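Local coordinates for protein carbohydrate binding family 6 (Clostridium thermocellum, PDB 5A8C) that probably hydrolyses terminal alpha-L-arabinofuranosyl groups of plant polysaccharides, as a family 43 glycoside hydrolase built on a five-bladed beta-propeller, at residues 71-76 with 83-88; 50-55 with 104-109; 35-40 with 299-304; 27-32 with 282-287. All coordinates share one frame; numbering follows the deposited sequence. Where two conformers were deposited one is given.

The chain reaches these pieces in the order 27-32, 35-40, 50-55, 71-76, 83-88, 104-109, 282-287 and 299-304. Contact 1 pairs two strands of the first four-stranded sheet. Contact 2, with its centre about 10 Å from that of contact 1, packs the same sheet against the sheet that begins with strand 104-109. Contacts 3 and 4 have centres about 7 Å apart and bring the start of the chain to the last sheet, through strands 277-284 and 300-306. First and last sheets therefore meet, as is needed to close a propeller ring. Contact 3 also reaches a ligand pocket. R35, in 35-40, forms salt bridges to contact 1.

Contact 1: 71-76 with 83-88; sequences ITCIST and TDHGEV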
loop_
_atom_site.group_PDB
_atom_site.type_symbol
_atom_site.label_atom_id
_atom_site.label_comp_id
_atom_site.label_asym_id
_atom_site.label_seq_id
_atom_site.Cartn_x
_atom_site.Cartn_y
_atom_site.Cartn_z
ATOM N N ILE A 71 2.444 -12.041 -3.329
ATOM C CA ILE A 71 3.100 -10.856 -2.770
ATOM C C ILE A 71 4.617 -11.125 -2.715
ATOM O O ILE A 71 5.031 -12.086 -2.080
ATOM C CB ILE A 71 2.575 -10.569 -1.373
ATOM C CG1 ILE A 71 1.119 -10.280 -1.373
ATOM C CG2 ILE A 71 3.391 -9.476 -0.691
ATOM C CD1 ILE A 71 0.758 -9.119 -2.164
ATOM N N THR A 72 5.386 -10.198 -3.267
ATOM C CA THR A 72 6.847 -10.237 -3.252
ATOM C C THR A 72 7.365 -9.496 -2.048
ATOM O O THR A 72 6.799 -8.469 -1.676
ATOM C CB THR A 72 7.373 -9.520 -4.547
ATOM O OG1 THR A 72 6.842 -10.151 -5.690
ATOM C CG2 THR A 72 8.874 -9.455 -4.576
ATOM N N CYS A 73 8.489 -9.948 -1.473
ATOM C CA CYS A 73 9.128 -9.188 -0.391
ATOM C C CYS A 73 10.610 -9.055 -0.712
ATOM O O CYS A 73 11.286 -10.050 -1.067
ATOM C CB CYS A 73 8.976 -9.927 0.927
ATOM S SG CYS A 73 9.772 -9.210 2.339
ATOM N N ILE A 74 11.138 -7.837 -0.548
ATOM C CA ILE A 74 12.585 -7.539 -0.623
ATOM C C ILE A 74 12.952 -6.783 0.650
ATOM O O ILE A 74 12.110 -6.164 1.286
ATOM C CB ILE A 74 12.938 -6.772 -1.913
ATOM C CG1 ILE A 74 12.385 -5.356 -1.925
ATOM C CG2 ILE A 74 12.537 -7.553 -3.139
ATOM C CD1 ILE A 74 12.812 -4.523 -3.112
ATOM N N SER A 75 14.242 -6.780 0.993
ATOM C CA SER A 75 14.651 -6.020 2.167
ATOM C C SER A 75 16.062 -5.557 2.055
ATOM O O SER A 75 16.880 -6.040 1.265
ATOM C CB SER A 75 14.492 -6.812 3.478
ATOM O OG SER A 75 15.523 -7.797 3.617
ATOM N N THR A 76 16.402 -4.623 2.950
ATOM C CA THR A 76 17.747 -4.075 3.023
ATOM C C THR A 76 18.083 -3.686 4.447
ATOM O O THR A 76 17.220 -3.327 5.217
ATOM C CB THR A 76 17.865 -2.843 2.124
ATOM O OG1 THR A 76 19.253 -2.460 1.992
ATOM C CG2 THR A 76 17.055 -1.646 2.616
ATOM N N THR A 83 17.918 -7.664 -0.752
ATOM C CA THR A 83 17.765 -9.104 -0.774
ATOM C C THR A 83 16.385 -9.475 -1.238
ATOM O O THR A 83 15.385 -8.909 -0.787
ATOM C CB THR A 83 18.002 -9.674 0.630
ATOM O OG1 THR A 83 19.317 -9.289 1.056
ATOM C CG2 THR A 83 17.845 -11.153 0.674
ATOM N N ASP A 84 16.304 -10.419 -2.161
ATOM C CA ASP A 84 15.050 -10.952 -2.674
ATOM C C ASP A 84 14.598 -12.071 -1.806
ATOM O O ASP A 84 15.241 -13.114 -1.739
ATOM C CB ASP A 84 15.314 -11.420 -4.098
ATOM C CG ASP A 84 14.095 -11.938 -4.825
ATOM O OD1 ASP A 84 12.973 -11.895 -4.281
ATOM O OD2 ASP A 84 14.267 -12.360 -6.007
ATOM N N HIS A 85 13.431 -11.912 -1.146
ATOM C CA HIS A 85 12.852 -12.965 -0.327
ATOM C C HIS A 85 11.793 -13.778 -1.046
ATOM O O HIS A 85 11.108 -14.613 -0.422
ATOM C CB HIS A 85 12.306 -12.393 0.965
ATOM C CG HIS A 85 13.322 -11.647 1.767
ATOM N ND1 HIS A 85 14.412 -12.253 2.346
ATOM C CD2 HIS A 85 13.448 -10.339 2.046
ATOM C CE1 HIS A 85 15.098 -11.335 3.005
ATOM N NE2 HIS A 85 14.563 -10.155 2.830
ATOM N N GLY A 86 11.605 -13.549 -2.362
ATOM C CA GLY A 86 10.635 -14.293 -3.119
ATOM C C GLY A 86 9.211 -13.851 -2.838
ATOM O O GLY A 86 8.966 -12.731 -2.329
ATOM N N GLU A 87 8.272 -14.697 -3.185
ATOM C CA GLU A 87 6.882 -14.460 -2.932
ATOM C C GLU A 87 6.527 -15.124 -1.624
ATOM O O GLU A 87 6.613 -16.317 -1.481
ATOM C CB GLU A 87 5.995 -14.863 -4.109
ATOM C CG GLU A 87 5.946 -13.812 -5.237
ATOM C CD GLU A 87 7.266 -13.677 -5.945
ATOM O OE1 GLU A 87 7.669 -14.664 -6.605
ATOM O OE2 GLU A 87 7.888 -12.618 -5.883
ATOM N N VAL A 88 6.092 -14.313 -0.655
ATOM C CA VAL A 88 5.889 -14.710 0.729
ATOM C C VAL A 88 4.446 -15.038 1.078
ATOM O O VAL A 88 4.202 -15.562 2.148
ATOM C CB VAL A 88 6.445 -13.620 1.689
ATOM C CG1 VAL A 88 7.928 -13.418 1.461
ATOM C CG2 VAL A 88 5.660 -12.298 1.552
#
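Strands 71-76 and 83-88 form an antiparallel hairpin, their directions 156° apart, with T72 facing E87 and S75 facing T83. Between T72 and I74 the register slips by one, a beta bulge. There C73 serves two residues: its N donates to G86 O and its O accepts from H85 N. G86 has a positive phi, which suits a glycine. G86 N donates to D84 OD1 at 2.9 Å, an Asx turn beside the bulge. The T72 and E87 side chains run alongside each other on one face of the sheet. The bend of E87 at chi2 (68°) brings its carboxylate back to T72. T72 OG1 donates to E87 OE2 at 2.7 Å, on the anti side but tilted 26° out of the carboxylate plane. R35 forms salt bridges to E87 OE2 and D84 OD2, so one guanidinium ties both acids together. On the other face, S75 OG meets the edge of the H85 ring, 2.7 Å from NE2; either may be the donor. S75 OG also bonds to R48. C73 SG lies oblique to that ring, 3.9 Å from H85 CD2. C73 CB rests on V88 CG1 at 3.7 Å. Strand 83-90 is one of the two outer strands of its four-stranded sheet. On its other side, strand 70-76 pairs with strand 48-56, through T72 with C53 and I74 with I51.

Contact 2: 50-55 with 104-109; sequences YIYCSH and PSIVYR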
loop_
_atom_site.group_PDB
_atom_site.type_symbol
_atom_site.label_atom_id
_atom_site.label_comp_id
_atom_site.label_asym_id
_atom_site.label_seq_id
_atom_site.Cartn_x
_atom_site.Cartn_y
_atom_site.Cartn_z
ATOM N N TYR A 50 11.836 -3.778 5.146
ATOM C CA TYR A 50 11.182 -4.782 4.317
ATOM C C TYR A 50 10.125 -4.075 3.495
ATOM O O TYR A 50 9.311 -3.321 4.010
ATOM C CB TYR A 50 10.513 -5.871 5.176
ATOM C CG TYR A 50 11.459 -6.746 5.940
ATOM C CD1 TYR A 50 11.957 -6.360 7.162
ATOM C CD2 TYR A 50 11.831 -7.966 5.432
ATOM C CE1 TYR A 50 12.859 -7.168 7.845
ATOM C CE2 TYR A 50 12.751 -8.797 6.083
ATOM C CZ TYR A 50 13.257 -8.376 7.303
ATOM O OH TYR A 50 14.153 -9.181 7.999
ATOM N N ILE A 51 10.095 -4.415 2.191
ATOM C CA ILE A 51 9.067 -3.895 1.258
ATOM C C ILE A 51 8.308 -5.083 0.686
ATOM O O ILE A 51 8.919 -6.050 0.209
ATOM C CB ILE A 51 9.700 -3.062 0.121
ATOM C CG1 ILE A 51 10.541 -1.909 0.663
ATOM C CG2 ILE A 51 8.572 -2.510 -0.746
ATOM C CD1 ILE A 51 11.266 -1.125 -0.426
ATOM N N TYR A 52 6.973 -4.999 0.786
ATOM C CA TYR A 52 6.075 -6.015 0.270
ATOM C C TYR A 52 5.330 -5.405 -0.898
ATOM O O TYR A 52 4.809 -4.278 -0.769
ATOM C CB TYR A 52 5.055 -6.423 1.382
ATOM C CG TYR A 52 5.719 -7.004 2.583
ATOM C CD1 TYR A 52 6.336 -6.180 3.532
ATOM C CD2 TYR A 52 5.803 -8.362 2.796
ATOM C CE1 TYR A 52 6.963 -6.697 4.627
ATOM C CE2 TYR A 52 6.432 -8.904 3.897
ATOM C CZ TYR A 52 7.039 -8.063 4.810
ATOM O OH TYR A 52 7.681 -8.530 5.925
ATOM N N CYS A 53 5.169 -6.154 -1.977
ATOM C CA CYS A 53 4.612 -5.610 -3.200
ATOM C C CYS A 53 3.618 -6.595 -3.815
ATOM O O CYS A 53 3.796 -7.810 -3.738
ATOM C CB CYS A 53 5.678 -5.364 -4.267
ATOM S SG CYS A 53 6.943 -4.185 -3.775
ATOM N N SER A 54 2.613 -6.051 -4.500
ATOM C CA SER A 54 1.907 -6.845 -5.502
ATOM C C SER A 54 2.926 -7.452 -6.457
ATOM O O SER A 54 3.750 -6.694 -6.988
ATOM C CB SER A 54 1.019 -5.912 -6.335
ATOM O OG SER A 54 -0.039 -5.372 -5.586
ATOM N N HIS A 55 2.895 -8.755 -6.680
ATOM C CA HIS A 55 3.737 -9.355 -7.728
ATOM C C HIS A 55 2.983 -9.304 -9.058
ATOM O O HIS A 55 1.983 -10.001 -9.231
ATOM C CB HIS A 55 4.064 -10.758 -7.373
ATOM C CG HIS A 55 4.773 -11.519 -8.471
ATOM N ND1 HIS A 55 5.678 -11.087 -9.412
ATOM C CD2 HIS A 55 4.585 -12.832 -8.723
ATOM C CE1 HIS A 55 6.002 -12.127 -10.197
ATOM N NE2 HIS A 55 5.362 -13.197 -9.782
ATOM N N PRO A 104 -0.585 -5.009 -0.865
ATOM C CA PRO A 104 -0.464 -5.407 0.534
ATOM C C PRO A 104 -0.353 -4.230 1.485
ATOM O O PRO A 104 0.152 -3.151 1.164
ATOM C CB PRO A 104 0.840 -6.245 0.529
ATOM C CG PRO A 104 1.644 -5.660 -0.598
ATOM C CD PRO A 104 0.616 -5.322 -1.646
ATOM N N SER A 105 -0.741 -4.481 2.745
ATOM C CA SER A 105 -0.451 -3.591 3.874
ATOM C C SER A 105 0.194 -4.448 4.945
ATOM O O SER A 105 -0.315 -5.503 5.278
ATOM C CB SER A 105 -1.729 -2.974 4.393
ATOM O OG SER A 105 -1.515 -2.134 5.507
ATOM N N ILE A 106 1.360 -4.017 5.465
ATOM C CA ILE A 106 2.114 -4.800 6.443
ATOM C C ILE A 106 2.126 -4.055 7.790
ATOM O O ILE A 106 2.385 -2.838 7.836
ATOM C CB ILE A 106 3.556 -5.049 5.928
ATOM C CG1 ILE A 106 4.348 -5.947 6.883
ATOM C CG2 ILE A 106 4.303 -3.768 5.597
ATOM C CD1 ILE A 106 3.887 -7.362 6.976
ATOM N N VAL A 107 1.971 -4.825 8.850
ATOM C CA VAL A 107 2.066 -4.310 10.231
ATOM C C VAL A 107 2.831 -5.351 11.045
ATOM O O VAL A 107 2.568 -6.546 10.956
ATOM C CB VAL A 107 0.668 -4.071 10.850
ATOM C CG1 VAL A 107 0.806 -3.556 12.260
ATOM C CG2 VAL A 107 -0.112 -3.098 10.017
ATOM N N TYR A 108 3.750 -4.850 11.898
ATOM C CA TYR A 108 4.433 -5.663 12.913
ATOM C C TYR A 108 3.791 -5.359 14.276
ATOM O O TYR A 108 3.823 -4.218 14.709
ATOM C CB TYR A 108 5.922 -5.347 12.898
ATOM C CG TYR A 108 6.749 -6.025 13.963
ATOM C CD1 TYR A 108 6.778 -7.408 14.102
ATOM C CD2 TYR A 108 7.544 -5.283 14.847
ATOM C CE1 TYR A 108 7.564 -8.044 15.059
ATOM C CE2 TYR A 108 8.311 -5.917 15.808
ATOM C CZ TYR A 108 8.321 -7.286 15.916
ATOM O OH TYR A 108 9.093 -7.864 16.898
ATOM N N ARG A 109 3.149 -6.373 14.855
ATOM C CA ARG A 109 2.467 -6.170 16.153
ATOM C C ARG A 109 2.478 -7.477 16.879
ATOM O O ARG A 109 2.389 -8.541 16.235
ATOM C CB ARG A 109 1.019 -5.702 15.945
ATOM C CG ARG A 109 0.385 -5.164 17.225
ATOM C CD ARG A 109 -1.013 -4.705 17.059
ATOM N NE ARG A 109 -1.440 -4.002 18.255
ATOM C CZ ARG A 109 -2.635 -3.456 18.438
ATOM N NH1 ARG A 109 -3.558 -3.541 17.524
ATOM N NH2 ARG A 109 -2.884 -2.828 19.577
#
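Y52 reaches from strand 48-56 to P104 and I106 of strand 104-109, and its ring makes the contact with I106. Y52 CB lies 4.0 Å from P104 CG. From there chi1 of -61° sets the ring on the far side from the carbonyl carbon, along the flank of I106. Y52 CD1 meets CB and CG2 of I106, each at 3.8 Å. The next atom, Y52 CE1, makes a closer approach, 3.5 Å to I106 CG1. CZ and OH come last, near I106 CD1. That methyl sits over one face of the ring, shifted toward the rim, in a CH-pi contact 21° off the ring normal. The isoleucine runs roughly perpendicular to the tyrosine. I106 CG1 lies opposite the backbone N (chi1 -176°), and the turn at chi2 lays CD1 over the tyrosine. At the other end of the contact, P104 packs on the backbone. P104 CG is 3.5 Å from Y52 O, and P104 CD is 3.6 Å from S54 N. L115 of strand 112-118 also touches Y52, P104 and I106. The polar tips turn to other partners: Y52 OH bonds to P132 O, and S54 OG to D39 and the A103 N-H. The join between these two propeller sheets is thus apolar and buried, made by van der Waals packing and one CH-pi contact rather than by strand pairing.

Contact 3: 35-40 with 299-304; sequences RFTADP and RNVCID. With TRS (2-amino-2-hydroxymethyl-propane-1,3-diol), chain C.
D39 and R299 meet in the ligand pocket of the propeller, where they hold one hydroxyl of a TRS molecule, probably from the crystallisation liquor. TRS O3 donates to D39 OD2 at 2.6 Å. R299 grips the same oxygen from its guanidinium edge, with NH1 at 2.9 Å from TRS O3 and NH2 at 3.1 Å. The bend of R299 at chi3 (-78°) turns this edge to the ligand. The methyl CB of A38 lies over the centre of one guanidinium face, 3.2 Å above its plane. D56 forms a salt bridge to R299 NH2. D39 OD1 makes a long charge contact with R299 NH1, well out of the guanidinium plane. D162 and E211 also bond to TRS, an acidic trio with D39 consistent with the three-carboxylate active site of family 43. Behind the pocket the first strand of the propeller meets the last. T37 N donates to R299 O at 2.8 Å, from above the carbonyl plane. T37 OG1 accepts the V301 N-H at 2.9 Å. F36 presents its ring edge to R299 O. P40 CB touches V301 CG2 at 4.0 Å.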
loop_
_atom_site.group_PDB
_atom_site.type_symbol
_atom_site.label_atom_id
_atom_site.label_comp_id
_atom_site.label_asym_id
_atom_site.label_seq_id
_atom_site.Cartn_x
_atom_site.Cartn_y
_atom_site.Cartn_z
ATOM N N ARG A 35 11.663 -9.605 -10.895
ATOM C CA ARG A 35 10.285 -9.827 -11.202
ATOM C C ARG A 35 9.595 -8.488 -11.067
ATOM O O ARG A 35 10.107 -7.610 -10.387
ATOM C CB ARG A 35 9.667 -10.879 -10.261
ATOM C CG ARG A 35 10.300 -12.250 -10.370
ATOM C CD ARG A 35 9.790 -13.303 -9.402
ATOM N NE ARG A 35 9.823 -12.866 -8.026
ATOM C CZ ARG A 35 10.912 -12.684 -7.299
ATOM N NH1 ARG A 35 12.130 -12.907 -7.767
ATOM N NH2 ARG A 35 10.799 -12.266 -6.068
ATOM N N PHE A 36 8.419 -8.340 -11.684
ATOM C CA PHE A 36 7.712 -7.058 -11.618
ATOM C C PHE A 36 6.951 -6.917 -10.293
ATOM O O PHE A 36 6.382 -7.887 -9.773
ATOM C CB PHE A 36 6.782 -6.948 -12.842
ATOM C CG PHE A 36 7.545 -6.911 -14.142
ATOM C CD1 PHE A 36 8.289 -5.783 -14.457
ATOM C CD2 PHE A 36 7.540 -7.987 -15.011
ATOM C CE1 PHE A 36 9.034 -5.753 -15.632
ATOM C CE2 PHE A 36 8.309 -7.955 -16.176
ATOM C CZ PHE A 36 9.033 -6.831 -16.481
ATOM N N THR A 37 6.966 -5.693 -9.776
ATOM C CA THR A 37 6.440 -5.392 -8.440
ATOM C C THR A 37 5.714 -4.069 -8.470
ATOM O O THR A 37 6.093 -3.123 -9.168
ATOM C CB THR A 37 7.616 -5.282 -7.413
ATOM O OG1 THR A 37 8.636 -4.390 -7.839
ATOM C CG2 THR A 37 8.196 -6.667 -7.125
ATOM N N ALA A 38 4.657 -3.968 -7.640
ATOM C CA ALA A 38 3.807 -2.781 -7.616
ATOM C C ALA A 38 3.226 -2.573 -6.212
ATOM O O ALA A 38 3.289 -3.456 -5.343
ATOM C CB ALA A 38 2.648 -2.924 -8.597
ATOM N N ASP A 39 2.678 -1.387 -6.017
ATOM C CA ASP A 39 1.819 -1.140 -4.814
ATOM C C ASP A 39 2.522 -1.442 -3.504
ATOM O O ASP A 39 2.010 -2.167 -2.648
ATOM C CB ASP A 39 0.525 -1.965 -4.895
ATOM C CG ASP A 39 -0.160 -1.884 -6.225
ATOM O OD1 ASP A 39 -0.210 -0.805 -6.830
ATOM O OD2 ASP A 39 -0.730 -2.967 -6.632
ATOM N N PRO A 40 3.747 -0.926 -3.319
ATOM C CA PRO A 40 4.519 -1.318 -2.141
ATOM C C PRO A 40 3.935 -0.892 -0.806
ATOM O O PRO A 40 3.306 0.191 -0.703
ATOM C CB PRO A 40 5.849 -0.638 -2.385
ATOM C CG PRO A 40 5.513 0.584 -3.191
ATOM C CD PRO A 40 4.445 0.083 -4.130
ATOM N N ARG A 299 5.084 -3.436 -13.554
ATOM C CA ARG A 299 5.611 -2.322 -12.778
ATOM C C ARG A 299 6.890 -2.738 -12.042
ATOM O O ARG A 299 7.219 -3.913 -11.955
ATOM C CB ARG A 299 4.537 -1.829 -11.824
ATOM C CG ARG A 299 3.348 -1.187 -12.547
ATOM C CD ARG A 299 2.119 -1.057 -11.703
ATOM N NE ARG A 299 1.403 -2.321 -11.592
ATOM C CZ ARG A 299 0.274 -2.435 -10.901
ATOM N NH1 ARG A 299 -0.366 -1.366 -10.461
ATOM N NH2 ARG A 299 -0.214 -3.628 -10.633
ATOM N N ASN A 300 7.571 -1.746 -11.465
ATOM C CA ASN A 300 8.689 -2.025 -10.558
ATOM C C ASN A 300 8.671 -1.049 -9.402
ATOM O O ASN A 300 8.369 0.149 -9.560
ATOM C CB ASN A 300 10.040 -2.012 -11.277
ATOM C CG ASN A 300 10.317 -0.673 -11.936
ATOM O OD1 ASN A 300 9.967 -0.427 -13.084
ATOM N ND2 ASN A 300 10.965 0.220 -11.185
ATOM N N VAL A 301 9.077 -1.541 -8.241
ATOM C CA VAL A 301 9.174 -0.716 -7.040
ATOM C C VAL A 301 10.246 0.344 -7.180
ATOM O O VAL A 301 11.295 0.168 -7.809
ATOM C CB VAL A 301 9.382 -1.611 -5.819
ATOM C CG1 VAL A 301 10.706 -2.380 -5.877
ATOM C CG2 VAL A 301 9.266 -0.884 -4.504
ATOM N N CYS A 302 10.041 1.473 -6.485
ATOM C CA CYS A 302 10.919 2.618 -6.373
ATOM C C CYS A 302 10.951 3.111 -4.929
ATOM O O CYS A 302 9.998 2.892 -4.189
ATOM C CB CYS A 302 10.479 3.756 -7.300
ATOM S SG CYS A 302 10.493 3.430 -9.060
ATOM N N ILE A 303 11.974 3.876 -4.602
ATOM C CA ILE A 303 12.098 4.506 -3.296
ATOM C C ILE A 303 12.745 5.857 -3.436
ATOM O O ILE A 303 13.746 5.994 -4.164
ATOM C CB ILE A 303 12.814 3.583 -2.281
ATOM C CG1 ILE A 303 12.780 4.170 -0.873
ATOM C CG2 ILE A 303 14.245 3.249 -2.728
ATOM C CD1 ILE A 303 13.249 3.187 0.198
ATOM N N ASP A 304 12.259 6.859 -2.698
ATOM C CA ASP A 304 12.873 8.165 -2.614
ATOM C C ASP A 304 12.707 8.747 -1.231
ATOM O O ASP A 304 11.769 8.378 -0.516
ATOM C CB ASP A 304 12.395 9.127 -3.720
ATOM C CG ASP A 304 13.227 8.951 -5.027
ATOM O OD1 ASP A 304 14.469 9.157 -4.952
ATOM O OD2 ASP A 304 12.646 8.605 -6.084
HETATM C C TRS C . -4.372 -1.586 -7.728
HETATM C C1 TRS C . -5.841 -1.882 -7.451
HETATM C C2 TRS C . -3.716 -0.993 -6.491
HETATM C C3 TRS C . -3.626 -2.860 -8.215
HETATM N N TRS C . -4.292 -0.555 -8.831
HETATM O O1 TRS C . -5.919 -2.783 -6.351
HETATM O O2 TRS C . -4.168 0.345 -6.255
HETATM O O3 TRS C . -2.332 -2.617 -8.677
#

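Contact 4: 27-32 with 282-287; sequences ADYPIF and YHNRTV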
loop_
_atom_site.group_PDB
_atom_site.type_symbol
_atom_site.label_atom_id
_atom_site.label_comp_id
_atom_site.label_asym_id
_atom_site.label_seq_id
_atom_site.Cartn_x
_atom_site.Cartn_y
_atom_site.Cartn_z
ATOM N N ALA A 27 23.980 3.791 -4.865
ATOM C CA ALA A 27 22.772 2.972 -4.837
ATOM C C ALA A 27 22.263 2.786 -6.226
ATOM O O ALA A 27 22.511 3.594 -7.118
ATOM C CB ALA A 27 21.757 3.625 -3.935
ATOM N N ASP A 28 21.456 1.769 -6.404
ATOM C CA ASP A 28 21.034 1.403 -7.737
ATOM C C ASP A 28 19.702 2.007 -8.092
ATOM O O ASP A 28 18.853 2.288 -7.223
ATOM C CB ASP A 28 20.846 -0.098 -7.777
ATOM C CG ASP A 28 22.095 -0.839 -7.490
ATOM O OD1 ASP A 28 23.198 -0.297 -7.626
ATOM O OD2 ASP A 28 22.045 -1.997 -7.043
ATOM N N TYR A 29 19.456 2.168 -9.388
ATOM C CA TYR A 29 18.142 2.457 -9.907
ATOM C C TYR A 29 17.987 1.740 -11.245
ATOM O O TYR A 29 18.794 1.966 -12.152
ATOM C CB TYR A 29 17.987 3.944 -10.131
ATOM C CG TYR A 29 16.664 4.283 -10.789
ATOM C CD1 TYR A 29 15.489 4.359 -10.070
ATOM C CD2 TYR A 29 16.565 4.559 -12.138
ATOM C CE1 TYR A 29 14.287 4.669 -10.657
ATOM C CE2 TYR A 29 15.372 4.888 -12.724
ATOM C CZ TYR A 29 14.225 4.964 -11.987
ATOM O OH TYR A 29 13.041 5.315 -12.537
ATOM N N PRO A 30 16.967 0.916 -11.417
ATOM C CA PRO A 30 15.957 0.535 -10.427
ATOM C C PRO A 30 16.549 -0.378 -9.333
ATOM O O PRO A 30 17.574 -1.018 -9.534
ATOM C CB PRO A 30 14.913 -0.169 -11.255
ATOM C CG PRO A 30 15.650 -0.682 -12.415
ATOM C CD PRO A 30 16.719 0.287 -12.713
ATOM N N ILE A 31 15.893 -0.418 -8.174
ATOM C CA ILE A 31 16.409 -1.204 -7.072
ATOM C C ILE A 31 16.223 -2.695 -7.222
ATOM O O ILE A 31 16.984 -3.472 -6.636
ATOM C CB ILE A 31 15.874 -0.726 -5.685
ATOM C CG1 ILE A 31 14.369 -0.951 -5.518
ATOM C CG2 ILE A 31 16.261 0.718 -5.418
ATOM C CD1 ILE A 31 13.877 -0.657 -4.121
ATOM N N PHE A 32 15.202 -3.125 -7.968
ATOM C CA PHE A 32 14.821 -4.542 -8.043
ATOM C C PHE A 32 14.136 -4.821 -9.347
ATOM O O PHE A 32 13.043 -4.293 -9.604
ATOM C CB PHE A 32 13.898 -4.914 -6.872
ATOM C CG PHE A 32 13.493 -6.348 -6.874
ATOM C CD1 PHE A 32 14.413 -7.360 -6.581
ATOM C CD2 PHE A 32 12.202 -6.719 -7.193
ATOM C CE1 PHE A 32 14.035 -8.679 -6.591
ATOM C CE2 PHE A 32 11.827 -8.045 -7.199
ATOM C CZ PHE A 32 12.738 -9.038 -6.892
ATOM N N TYR A 282 7.162 3.492 -3.869
ATOM C CA TYR A 282 6.135 3.654 -4.904
ATOM C C TYR A 282 6.460 2.757 -6.041
ATOM O O TYR A 282 7.339 1.851 -5.918
ATOM C CB TYR A 282 5.977 5.138 -5.279
ATOM C CG TYR A 282 7.219 5.788 -5.835
ATOM C CD1 TYR A 282 8.206 6.293 -4.994
ATOM C CD2 TYR A 282 7.382 5.938 -7.199
ATOM C CE1 TYR A 282 9.342 6.922 -5.503
ATOM C CE2 TYR A 282 8.506 6.574 -7.698
ATOM C CZ TYR A 282 9.448 7.096 -6.854
ATOM O OH TYR A 282 10.532 7.748 -7.408
ATOM N N HIS A 283 5.836 2.922 -7.190
ATOM C CA HIS A 283 6.199 2.145 -8.378
ATOM C C HIS A 283 6.243 3.000 -9.612
ATOM O O HIS A 283 5.630 4.073 -9.730
ATOM C CB HIS A 283 5.271 0.896 -8.589
ATOM C CG HIS A 283 3.846 1.201 -8.910
ATOM N ND1 HIS A 283 2.821 0.685 -8.167
ATOM C CD2 HIS A 283 3.319 1.907 -9.954
ATOM C CE1 HIS A 283 1.719 1.108 -8.720
ATOM N NE2 HIS A 283 1.960 1.852 -9.789
ATOM N N ASN A 284 6.991 2.499 -10.616
ATOM C CA ASN A 284 6.911 3.032 -11.959
ATOM C C ASN A 284 7.059 1.878 -12.927
ATOM O O ASN A 284 6.813 0.723 -12.566
ATOM C CB ASN A 284 7.875 4.213 -12.198
ATOM C CG ASN A 284 9.330 3.850 -12.297
ATOM O OD1 ASN A 284 9.700 2.692 -12.121
ATOM N ND2 ASN A 284 10.146 4.847 -12.568
ATOM N N ARG A 285 7.356 2.190 -14.185
ATOM C CA ARG A 285 7.435 1.184 -15.259
ATOM C C ARG A 285 8.746 1.263 -16.023
ATOM O O ARG A 285 8.796 0.989 -17.202
ATOM C CB ARG A 285 6.195 1.286 -16.136
ATOM C CG ARG A 285 4.920 0.891 -15.385
ATOM C CD ARG A 285 3.667 1.603 -15.896
ATOM N NE ARG A 285 2.456 0.939 -15.472
ATOM C CZ ARG A 285 1.649 1.293 -14.459
ATOM N NH1 ARG A 285 1.930 2.298 -13.637
ATOM N NH2 ARG A 285 0.536 0.623 -14.295
ATOM N N THR A 286 9.835 1.642 -15.308
ATOM C CA THR A 286 11.113 1.807 -15.961
ATOM C C THR A 286 11.714 0.497 -16.424
ATOM O O THR A 286 12.404 0.454 -17.470
ATOM C CB THR A 286 12.066 2.623 -15.125
ATOM O OG1 THR A 286 13.073 3.185 -15.988
ATOM C CG2 THR A 286 12.680 1.870 -14.030
ATOM N N VAL A 287 11.562 -0.599 -15.682
ATOM C CA VAL A 287 12.089 -1.886 -16.117
ATOM C C VAL A 287 11.456 -2.334 -17.405
ATOM O O VAL A 287 12.136 -2.723 -18.378
ATOM C CB VAL A 287 12.011 -2.947 -14.999
ATOM C CG1 VAL A 287 12.462 -4.326 -15.513
ATOM C CG2 VAL A 287 12.790 -2.520 -13.761
#
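The Y29 ring and the N284 amide meet across the contact, their planes 68° apart. N284 ND2 lies at the ring edge, near the ring plane, while T286 CG2 stands oblique to the ring. N284 ND2 donates to Y29 OH at 2.9 Å, with an N-H...O angle of 151°. The phenol oxygen sits almost in the amide plane, though the bond is somewhat bent. ND2 also bonds to P260 O, which leaves the amide little freedom to rotate. On the other side of the amide, OD1 takes a weak bond from T286 N at the start of helix 286-291. With CG anti to the backbone N (chi1 175°), the Y29 ring is carried over to N284 and T286. T286 CG2 is 3.8 Å from Y29 OH. T286 OG1 turns to D261 and Q290 instead. P30, preceded by a cis peptide bond, adds an apolar patch beside the tyrosine. P30 CG lies 3.7 Å from V287 CG2, and P30 CB is 4.1 Å from T286 CG2. The piece 27-32 is loop that leads into strand 36-45. It lies against the junction where strand 277-284 ends and helix 286-291 begins. N300 OD1 of the neighbouring strand 300-306 accepts from V287 N. I31 and F32 pack on I74 of strand 70-76, so the N-terminal loop bridges the first and last sheets.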